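Local structure of truncated hemoglobin from geobacillus stearothermophilus (Geobacillus stearothermophilus, 2BKM) at residues 80-85 and 119-124; 4-9 and 54-59. The protein binds haem and, in the crystal, dioxygen in the adjoining distal pocket, and probably serves in oxygen binding, storage or transport as a truncated globin. One frame throughout, in Å; residues are numbered along the deposited sequence.

Contact 1: residues 80-85 and 119-124; sequences ITPKRA and HMVNTP. With HEM (protoporphyrin IX containing Fe), chain D.
Ile80 and Asn122 join backbone to backbone where two helices of this truncated globin fold meet: the chain entering helix 82-98 lies against the chain that has just left helix 104-120. The Asn122 amide gives a nearly straight hydrogen bond to Ile80 O, 2.8 Å from N to O and lying in the carbonyl plane. Thr123 N adds a weak bond to the same oxygen, and the CA-H of Thr81 points at Thr123 O (CA to O 3.3 Å). Thr81 caps helix 82-98, its OG1 accepting from Arg84 N.

The Asn122 side chain returns the backbone bond. With CG set between its own N and carbonyl carbon (chi1 61°), OD1 accepts from Ile80 N at 2.9 Å, while Thr123 OG1 donates to it from the opposite face of the amide. ND2 is held by Phe78 O. A leucine in place of Asn122 would probably leave Ile80 N and Phe78 O without their partners and let the Thr123 hydroxyl turn.

Inward, the contact becomes haem wall. Ile80 sets CD1 against Met120 CB and CG2 against a vinyl group of the porphyrin, and Met120 CG lies 3.8 Å from the methine carbon CHC. Val121 packs between Pro82 and Ala85: it crosses Pro82 at about a right angle, its CG1 against the ring carbons CG and CD, and its CG2 rests on Ala85 CB at 3.6 Å.

Contact 2: residues 4-9 and 54-59; sequences QTLYEA and QYLGGP
Leu56 and Tyr7 carry this contact, with Leu6 beside them, and their meeting illustrates how the carbonyl at the end of one helix can receive an amide from the first turn of another. Leu56 O accepts from Tyr7 N at 2.9 Å, the donor tilted 29° from the carbonyl plane. A water sits next to this bond, accepting from Leu6 N and donating to Leu56 O, so the oxygen is gripped by both a main-chain amide and a solvent molecule.

The Leu56 side chain turns toward the first turn of helix 6-9. Its CB abuts Tyr7 CB at 3.6 Å, and its two methyls part company: CD2 packs on Leu6 CG at 3.7 Å, whereas CD1 comes to the edge of the Tyr7 ring near Tyr7 CD2. Phe109 of helix 104-120 and Val16 of helix 12-29 also touch Leu56, which links the contact to those two helices.

Tyr7 holds CG anti to its backbone nitrogen (chi1 -179°), which carries the ring alongside the turn at 57-59. Gly58 CA lies over one face, 4.0 Å from the centroid and displaced toward the rim, a CH-pi contact. A CB modelled on Gly58 would clash with Tyr7 CD1 and with Pro59 CD, consistent with a glycine at this spot. Pro59 CD lies farther along, by Tyr7 CE1.

Both helix ends are finished by standard devices. Thr5 and Glu8 form a capping box at the start of helix 6-9, with Glu8 OE1 taking the Thr5 amide, and Gly57, at positive phi, closes helix 42-55 in a Schellman motif. The joint is thus a capped helix start docked on a Schellman-terminated helix end, within a globin fold.

The two contacts lie on opposite sides of the chain's centre, their centres 26 Å apart and their nearest atoms about 7 Å apart without touching. They come in series: contact 2 joins helix 6-9 to the end of helix 42-55 and is complete before contact 1 brings the start of helix 82-98 to the end of helix 104-120. No helix is common to both, yet helix 104-120 spans the distance, since its Gln108 and Phe109 touch Leu6 and Leu56 while its last turn supplies Met120 to the haem pocket. Contact 1 thus helps form the haem wall directly, whereas contact 2 joins the short N-terminal helix to the rest of the all-helical globin domain, away from the haem contacts of contact 1.

Contact 1: residues 80-85 and 119-124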
# COMPACT_ATOMS: atom_id res chain seq x y z
N ILE A 80 -4.57 -12.79 6.09
CA ILE A 80 -5.18 -11.63 5.42
C ILE A 80 -6.59 -12.03 5.03
O ILE A 80 -6.85 -12.67 4.03
CB ILE A 80 -4.37 -11.21 4.23
CG1 ILE A 80 -2.92 -10.93 4.68
CG2 ILE A 80 -4.99 -9.94 3.61
CD1 ILE A 80 -2.05 -10.37 3.62
N THR A 81 -7.51 -11.66 5.88
CA THR A 81 -8.92 -11.85 5.62
C THR A 81 -9.44 -10.66 4.79
O THR A 81 -8.78 -9.64 4.70
CB THR A 81 -9.67 -11.81 6.92
OG1 THR A 81 -9.32 -10.60 7.58
CG2 THR A 81 -9.27 -13.07 7.81
N PRO A 82 -10.62 -10.82 4.17
CA PRO A 82 -11.23 -9.66 3.52
C PRO A 82 -11.35 -8.47 4.49
O PRO A 82 -11.05 -7.33 4.09
CB PRO A 82 -12.58 -10.18 3.10
CG PRO A 82 -12.26 -11.66 2.81
CD PRO A 82 -11.40 -12.04 3.94
N LYS A 83 -11.70 -8.71 5.76
CA LYS A 83 -11.80 -7.61 6.70
C LYS A 83 -10.48 -6.89 6.82
O LYS A 83 -10.44 -5.66 6.90
CB LYS A 83 -12.31 -8.11 8.06
CG LYS A 83 -12.51 -7.02 9.09
CD LYS A 83 -13.07 -7.57 10.40
CE LYS A 83 -13.09 -6.47 11.42
NZ LYS A 83 -14.20 -5.54 11.09
N ARG A 84 -9.37 -7.64 6.87
CA ARG A 84 -8.09 -7.00 7.00
C ARG A 84 -7.74 -6.24 5.72
O ARG A 84 -7.12 -5.18 5.80
CB ARG A 84 -6.99 -7.99 7.40
CG ARG A 84 -7.08 -8.29 8.89
CD ARG A 84 -5.93 -9.18 9.32
NE ARG A 84 -5.84 -9.15 10.77
CZ ARG A 84 -5.29 -10.11 11.49
NH1 ARG A 84 -5.23 -9.98 12.80
NH2 ARG A 84 -4.75 -11.18 10.89
N ALA A 85 -8.07 -6.82 4.58
CA ALA A 85 -7.86 -6.08 3.32
C ALA A 85 -8.66 -4.80 3.32
O ALA A 85 -8.13 -3.74 2.92
CB ALA A 85 -8.20 -6.92 2.13
N HIS A 119 -5.77 -9.63 -4.21
CA HIS A 119 -4.85 -10.75 -4.48
C HIS A 119 -4.15 -11.19 -3.20
O HIS A 119 -3.69 -12.36 -3.12
CB HIS A 119 -3.77 -10.34 -5.49
CG HIS A 119 -4.25 -10.11 -6.88
ND1 HIS A 119 -3.58 -9.28 -7.76
CD2 HIS A 119 -5.30 -10.62 -7.57
CE1 HIS A 119 -4.21 -9.26 -8.92
NE2 HIS A 119 -5.26 -10.07 -8.83
N MET A 120 -3.99 -10.30 -2.22
CA MET A 120 -3.26 -10.67 -1.00
C MET A 120 -4.16 -11.50 -0.09
O MET A 120 -3.65 -12.26 0.74
CB MET A 120 -2.77 -9.43 -0.23
CG MET A 120 -1.78 -8.53 -0.95
SD MET A 120 -0.36 -9.45 -1.53
CE MET A 120 -0.78 -9.69 -3.22
N VAL A 121 -5.47 -11.30 -0.17
CA VAL A 121 -6.39 -12.00 0.74
C VAL A 121 -6.15 -13.49 0.65
O VAL A 121 -6.03 -14.03 -0.42
CB VAL A 121 -7.85 -11.67 0.36
CG1 VAL A 121 -8.87 -12.59 1.06
CG2 VAL A 121 -8.12 -10.24 0.73
N ASN A 122 -6.08 -14.15 1.81
CA ASN A 122 -5.65 -15.55 1.80
C ASN A 122 -6.37 -16.37 2.83
O ASN A 122 -6.01 -17.52 3.00
CB ASN A 122 -4.13 -15.61 1.97
CG ASN A 122 -3.66 -15.00 3.29
OD1 ASN A 122 -4.41 -14.99 4.27
ND2 ASN A 122 -2.43 -14.49 3.35
N THR A 123 -7.39 -15.82 3.45
CA THR A 123 -8.08 -16.56 4.48
C THR A 123 -9.52 -16.06 4.50
O THR A 123 -9.75 -14.85 4.39
CB THR A 123 -7.48 -16.21 5.84
OG1 THR A 123 -6.06 -16.47 5.86
CG2 THR A 123 -8.14 -17.03 6.96
N PRO A 124 -10.49 -16.95 4.68
CA PRO A 124 -11.88 -16.51 4.82
C PRO A 124 -12.08 -15.63 6.05
O PRO A 124 -11.40 -15.75 7.05
CB PRO A 124 -12.68 -17.82 4.97
CG PRO A 124 -11.77 -18.89 4.32
CD PRO A 124 -10.39 -18.43 4.71
CHA HEM D . 4.55 -6.48 4.04
CHB HEM D . 0.09 -6.79 5.81
CHC HEM D . -1.61 -5.53 1.45
CHD HEM D . 2.82 -4.26 0.11
C1A HEM D . 3.48 -6.62 4.87
C2A HEM D . 3.59 -7.02 6.26
C3A HEM D . 2.35 -7.11 6.75
C4A HEM D . 1.44 -6.77 5.69
CMA HEM D . 1.97 -7.48 8.19
CAA HEM D . 4.91 -7.26 7.02
CBA HEM D . 5.60 -5.93 7.24
CGA HEM D . 7.06 -6.07 7.65
O1A HEM D . 7.56 -7.21 7.91
O2A HEM D . 7.76 -5.03 7.69
C1B HEM D . -0.74 -6.52 4.77
C2B HEM D . -2.19 -6.65 4.80
C3B HEM D . -2.64 -6.33 3.59
C4B HEM D . -1.54 -5.97 2.73
CMB HEM D . -3.04 -7.04 6.02
CAB HEM D . -4.10 -6.31 3.18
CBB HEM D . -4.51 -6.60 1.94
C1C HEM D . -0.57 -4.99 0.73
C2C HEM D . -0.70 -4.24 -0.50
C3C HEM D . 0.56 -3.92 -0.84
C4C HEM D . 1.47 -4.42 0.16
CMC HEM D . -2.01 -3.91 -1.26
CAC HEM D . 1.06 -3.09 -2.03
CBC HEM D . 0.31 -2.66 -3.04
C1D HEM D . 3.68 -4.78 1.03
C2D HEM D . 5.11 -4.74 0.88
C3D HEM D . 5.63 -5.44 2.08
C4D HEM D . 4.48 -5.87 2.83
CMD HEM D . 5.91 -4.09 -0.26
CAD HEM D . 7.09 -5.68 2.42
CBD HEM D . 7.49 -7.09 1.98
CGD HEM D . 8.90 -7.31 2.48
O1D HEM D . 9.10 -7.64 3.70
O2D HEM D . 9.82 -7.08 1.65
NA HEM D . 2.14 -6.49 4.56
NB HEM D . -0.41 -6.12 3.49
NC HEM D . 0.75 -5.05 1.12
ND HEM D . 3.35 -5.44 2.19
FE HEM D . 1.46 -5.79 2.83

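Contact 2: residues 4-9 and 54-59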
# COMPACT_ATOMS: atom_id res chain seq x y z
N GLN A 4 1.82 9.09 -19.39
CA GLN A 4 2.78 9.34 -18.31
C GLN A 4 2.57 8.20 -17.33
O GLN A 4 1.48 7.61 -17.29
CB GLN A 4 2.55 10.69 -17.62
CG GLN A 4 1.26 10.80 -16.84
CD GLN A 4 1.03 12.19 -16.21
OE1 GLN A 4 -0.11 12.63 -16.06
NE2 GLN A 4 2.12 12.86 -15.84
N THR A 5 3.61 7.86 -16.58
CA THR A 5 3.42 6.79 -15.61
C THR A 5 2.52 7.30 -14.53
O THR A 5 2.39 8.51 -14.29
CB THR A 5 4.72 6.34 -14.94
OG1 THR A 5 5.30 7.44 -14.24
CG2 THR A 5 5.74 5.77 -15.97
N LEU A 6 1.90 6.36 -13.84
CA LEU A 6 1.04 6.72 -12.77
C LEU A 6 1.84 7.37 -11.64
O LEU A 6 1.39 8.27 -10.95
CB LEU A 6 0.32 5.45 -12.36
CG LEU A 6 -0.82 5.67 -11.41
CD1 LEU A 6 -1.81 6.75 -11.92
CD2 LEU A 6 -1.53 4.35 -11.28
N TYR A 7 3.08 6.91 -11.49
CA TYR A 7 4.01 7.52 -10.56
C TYR A 7 4.11 9.03 -10.80
O TYR A 7 3.91 9.82 -9.88
CB TYR A 7 5.37 6.86 -10.75
CG TYR A 7 6.45 7.35 -9.84
CD1 TYR A 7 7.58 8.00 -10.37
CD2 TYR A 7 6.43 7.08 -8.47
CE1 TYR A 7 8.60 8.42 -9.55
CE2 TYR A 7 7.46 7.51 -7.64
CZ TYR A 7 8.55 8.16 -8.20
OH TYR A 7 9.60 8.55 -7.38
N GLU A 8 4.41 9.42 -12.04
CA GLU A 8 4.46 10.85 -12.36
C GLU A 8 3.10 11.51 -12.18
O GLU A 8 2.99 12.63 -11.67
CB GLU A 8 4.89 11.01 -13.82
CG GLU A 8 6.32 10.59 -14.10
CD GLU A 8 6.49 9.76 -15.40
OE1 GLU A 8 5.79 10.01 -16.42
OE2 GLU A 8 7.33 8.83 -15.38
N ALA A 9 2.05 10.83 -12.64
CA ALA A 9 0.71 11.40 -12.61
C ALA A 9 0.31 11.82 -11.22
O ALA A 9 -0.42 12.79 -11.07
CB ALA A 9 -0.30 10.38 -13.19
N GLN A 54 8.09 1.55 -7.48
CA GLN A 54 8.21 0.61 -8.57
C GLN A 54 6.85 0.23 -9.14
O GLN A 54 6.67 0.17 -10.33
CB GLN A 54 9.00 -0.57 -8.02
CG GLN A 54 9.13 -1.79 -8.85
CD GLN A 54 10.02 -2.78 -8.15
OE1 GLN A 54 10.98 -2.40 -7.48
NE2 GLN A 54 9.71 -4.05 -8.29
N TYR A 55 5.90 -0.02 -8.25
CA TYR A 55 4.57 -0.41 -8.63
C TYR A 55 3.91 0.61 -9.51
O TYR A 55 3.14 0.25 -10.39
CB TYR A 55 3.80 -0.48 -7.34
CG TYR A 55 2.37 -0.92 -7.33
CD1 TYR A 55 1.34 0.01 -7.16
CD2 TYR A 55 2.05 -2.26 -7.41
CE1 TYR A 55 0.06 -0.38 -7.01
CE2 TYR A 55 0.73 -2.68 -7.25
CZ TYR A 55 -0.25 -1.72 -7.06
OH TYR A 55 -1.54 -2.13 -6.90
N LEU A 56 4.23 1.88 -9.27
CA LEU A 56 3.61 2.96 -10.03
C LEU A 56 4.31 3.26 -11.33
O LEU A 56 3.92 4.19 -12.03
CB LEU A 56 3.55 4.20 -9.16
CG LEU A 56 2.55 4.27 -7.99
CD1 LEU A 56 3.06 5.25 -7.01
CD2 LEU A 56 1.27 4.80 -8.52
N GLY A 57 5.43 2.57 -11.58
CA GLY A 57 6.16 2.80 -12.84
C GLY A 57 7.38 3.67 -12.63
O GLY A 57 8.03 4.11 -13.59
N GLY A 58 7.70 3.98 -11.38
CA GLY A 58 8.93 4.70 -11.08
C GLY A 58 10.10 3.73 -11.09
O GLY A 58 9.96 2.55 -11.49
N PRO A 59 11.28 4.21 -10.65
CA PRO A 59 12.43 3.30 -10.64
C PRO A 59 12.21 2.01 -9.83
O PRO A 59 11.46 2.04 -8.85
CB PRO A 59 13.52 4.15 -9.98
CG PRO A 59 13.11 5.60 -10.23
CD PRO A 59 11.59 5.54 -10.11
O HOH W 1 2.13 3.54 -14.72